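Local coordinates for DNA topoisomerase I-like protein (Leishmania donovani, PDB 2B9S), which forms the small subunit of a two-subunit DNA topoisomerase I, which probably relaxes supercoiled DNA by transiently nicking and rejoining one strand, at residues 21-25 against 26-30. Numbering follows the deposited sequence.
Sequences NYIDP and RIICS. With VO4 (vanadate ion), chain F; nucleotides of chain A.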
loop_
_atom_site.group_PDB
_atom_site.type_symbol
_atom_site.label_atom_id
_atom_site.label_comp_id
_atom_site.label_asym_id
_atom_site.label_seq_id
_atom_site.Cartn_x
_atom_site.Cartn_y
_atom_site.Cartn_z
ATOM N N ASN E 21 -10.399 -3.585 0.423
ATOM C CA ASN E 21 -9.412 -4.584 -0.044
ATOM C C ASN E 21 -9.719 -6.016 0.333
ATOM O O ASN E 21 -9.277 -6.927 -0.368
ATOM C CB ASN E 21 -7.974 -4.286 0.488
ATOM C CG ASN E 21 -7.494 -2.860 0.198
ATOM O OD1 ASN E 21 -7.065 -2.555 -0.899
ATOM N ND2 ASN E 21 -7.545 -2.003 1.199
ATOM N N TYR E 22 -10.427 -6.210 1.447
ATOM C CA TYR E 22 -10.426 -7.494 2.158
ATOM C C TYR E 22 -11.746 -8.273 2.206
ATOM O O TYR E 22 -11.733 -9.506 2.216
ATOM C CB TYR E 22 -9.885 -7.303 3.584
ATOM C CG TYR E 22 -8.368 -7.216 3.626
ATOM C CD1 TYR E 22 -7.722 -6.002 3.820
ATOM C CD2 TYR E 22 -7.588 -8.364 3.428
ATOM C CE1 TYR E 22 -6.350 -5.929 3.837
ATOM C CE2 TYR E 22 -6.206 -8.306 3.438
ATOM C CZ TYR E 22 -5.590 -7.091 3.650
ATOM O OH TYR E 22 -4.217 -7.052 3.658
ATOM N N ILE E 23 -12.874 -7.563 2.272
ATOM C CA ILE E 23 -14.198 -8.191 2.326
ATOM C C ILE E 23 -14.767 -8.354 0.898
ATOM O O ILE E 23 -14.740 -7.413 0.108
ATOM C CB ILE E 23 -15.172 -7.342 3.146
ATOM C CG1 ILE E 23 -14.626 -7.082 4.552
ATOM C CG2 ILE E 23 -16.544 -8.007 3.196
ATOM C CD1 ILE E 23 -15.269 -5.877 5.225
ATOM N N ASP E 24 -15.249 -9.553 0.562
ATOM C CA ASP E 24 -15.932 -9.760 -0.703
ATOM C C ASP E 24 -17.083 -8.733 -0.760
ATOM O O ASP E 24 -17.916 -8.683 0.156
ATOM C CB ASP E 24 -16.405 -11.220 -0.776
ATOM C CG ASP E 24 -16.803 -11.657 -2.182
ATOM O OD1 ASP E 24 -17.411 -10.857 -2.908
ATOM O OD2 ASP E 24 -16.528 -12.825 -2.549
ATOM N N PRO E 25 -17.086 -7.845 -1.775
ATOM C CA PRO E 25 -18.122 -6.797 -1.785
ATOM C C PRO E 25 -19.548 -7.352 -2.014
ATOM O O PRO E 25 -20.531 -6.680 -1.698
ATOM C CB PRO E 25 -17.685 -5.880 -2.933
ATOM C CG PRO E 25 -16.824 -6.711 -3.781
ATOM C CD PRO E 25 -16.167 -7.730 -2.922
ATOM N N ARG E 26 -19.630 -8.574 -2.550
ATOM C CA ARG E 26 -20.880 -9.304 -2.736
ATOM C C ARG E 26 -21.521 -9.690 -1.399
ATOM O O ARG E 26 -22.736 -9.896 -1.329
ATOM C CB ARG E 26 -20.643 -10.560 -3.584
ATOM C CG ARG E 26 -20.159 -10.286 -4.985
ATOM C CD ARG E 26 -19.752 -11.545 -5.731
ATOM N NE ARG E 26 -18.528 -12.141 -5.199
ATOM C CZ ARG E 26 -17.819 -13.099 -5.802
ATOM N NH1 ARG E 26 -18.194 -13.562 -6.979
ATOM N NH2 ARG E 26 -16.722 -13.584 -5.237
ATOM N N ILE E 27 -20.714 -9.814 -0.346
ATOM C CA ILE E 27 -21.247 -10.054 1.004
ATOM C C ILE E 27 -22.006 -8.807 1.485
ATOM O O ILE E 27 -23.142 -8.900 1.942
ATOM C CB ILE E 27 -20.140 -10.452 2.026
ATOM C CG1 ILE E 27 -19.383 -11.707 1.567
ATOM C CG2 ILE E 27 -20.727 -10.627 3.439
ATOM C CD1 ILE E 27 -18.202 -12.068 2.452
ATOM N N ILE E 28 -21.372 -7.642 1.349
ATOM C CA ILE E 28 -21.975 -6.361 1.690
ATOM C C ILE E 28 -23.230 -6.054 0.846
ATOM O O ILE E 28 -24.286 -5.720 1.394
ATOM C CB ILE E 28 -20.925 -5.227 1.589
ATOM C CG1 ILE E 28 -19.926 -5.361 2.740
ATOM C CG2 ILE E 28 -21.573 -3.853 1.618
ATOM C CD1 ILE E 28 -18.668 -4.557 2.563
ATOM N N CYS E 29 -23.106 -6.180 -0.473
ATOM C CA CYS E 29 -24.225 -5.955 -1.396
ATOM C C CYS E 29 -25.459 -6.856 -1.178
ATOM O O CYS E 29 -26.577 -6.343 -1.206
ATOM C CB CYS E 29 -23.741 -6.002 -2.845
ATOM S SG CYS E 29 -22.658 -4.604 -3.246
ATOM N N SER E 30 -25.258 -8.163 -0.960
ATOM C CA SER E 30 -26.353 -9.093 -0.577
ATOM C C SER E 30 -27.143 -8.666 0.648
ATOM O O SER E 30 -28.382 -8.639 0.631
ATOM C CB SER E 30 -25.827 -10.495 -0.283
ATOM O OG SER E 30 -26.267 -11.423 -1.246
HETATM V V VO4 F . -3.173 -5.328 4.290
HETATM O O1 VO4 F . -4.032 -5.154 5.792
HETATM O O2 VO4 F . -1.838 -6.464 4.099
ATOM P P DT A 10 -5.154 -7.172 -1.998
ATOM O OP1 DT A 10 -5.431 -8.397 -1.254
ATOM O OP2 DT A 10 -6.215 -6.342 -2.629
ATOM O "O5'" DT A 10 -4.389 -6.172 -1.013
ATOM C "C5'" DT A 10 -3.542 -6.645 0.053
ATOM C "C4'" DT A 10 -3.027 -5.476 0.859
ATOM O "O4'" DT A 10 -2.320 -4.527 0.028
ATOM C "C3'" DT A 10 -4.102 -4.621 1.535
ATOM O "O3'" DT A 10 -3.698 -4.424 2.856
ATOM C "C2'" DT A 10 -4.114 -3.276 0.819
ATOM C "C1'" DT A 10 -2.643 -3.200 0.467
ATOM N N1 DT A 10 -2.268 -2.275 -0.624
ATOM C C2 DT A 10 -1.213 -1.402 -0.409
ATOM O O2 DT A 10 -0.604 -1.330 0.639
ATOM N N3 DT A 10 -0.904 -0.599 -1.476
ATOM C C4 DT A 10 -1.532 -0.579 -2.718
ATOM O O4 DT A 10 -1.148 0.190 -3.605
ATOM C C5 DT A 10 -2.635 -1.497 -2.879
ATOM C C7 DT A 10 -3.486 -1.485 -4.129
ATOM C C6 DT A 10 -2.942 -2.310 -1.843
#
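Asp-24 and Arg-26 meet side-on, one carboxylate oxygen to each of two guanidinium nitrogens. Arg-26 NE gives a nearly straight bond to Asp-24 OD1 at 2.9 Å (167°), and Arg-26 NH2 reaches Asp-24 OD2 at 2.8 Å, closing the salt bridge. Both oxygens offer their syn lone pairs, and the two planes lie 29° apart, close to coplanar. A bend at chi3 brings the arginine's tip back to the acid. Asp-24 OD1 is gripped a second time, on its anti side, by the backbone N of Arg-26 at 3.2 Å. That bond makes Asp-24 the N-cap of helix 25-34, and its CG, anti to the backbone N (chi1 -165°), sets the carboxylate beside the N-H of Arg-26. The negative charge at the helix's N-terminus probably suits the dipole as well as the arginine. Asp-24 O takes the N-H of Ile-27 from above the carbonyl plane, an i to i+3 bond at the helix start, and Cys-29 N to Pro-25 O, at 2.9 Å, is the first regular i to i+4 bond. Next to the cap, Ile-27 CD1 lies 3.8 Å from Asp-24 CB, while Ile-23 CG2 and Ile-28 CD1 touch at 4.1 Å, the two side chains crossing at about a right angle.

This capped turn follows the loop bearing Tyr-22, the nucleophile expected of type IB enzymes. The OH of Tyr-22 binds vanadium at 2.1 Å, and O3' of DT10 of chain A binds the same vanadium at 1.8 Å; with a DNA phosphate also bound, the vanadate mimics the transition state of strand cleavage and rejoining. Arg-386, Arg-290 and His-429 of the topoisomerase I-like protein chain hydrogen-bond to the vanadate. That larger subunit also supplies Glu-247, a second salt-bridge partner for Arg-26 NH2, and Ser-391, whose OG bonds to Tyr-22 O and Asp-24 N.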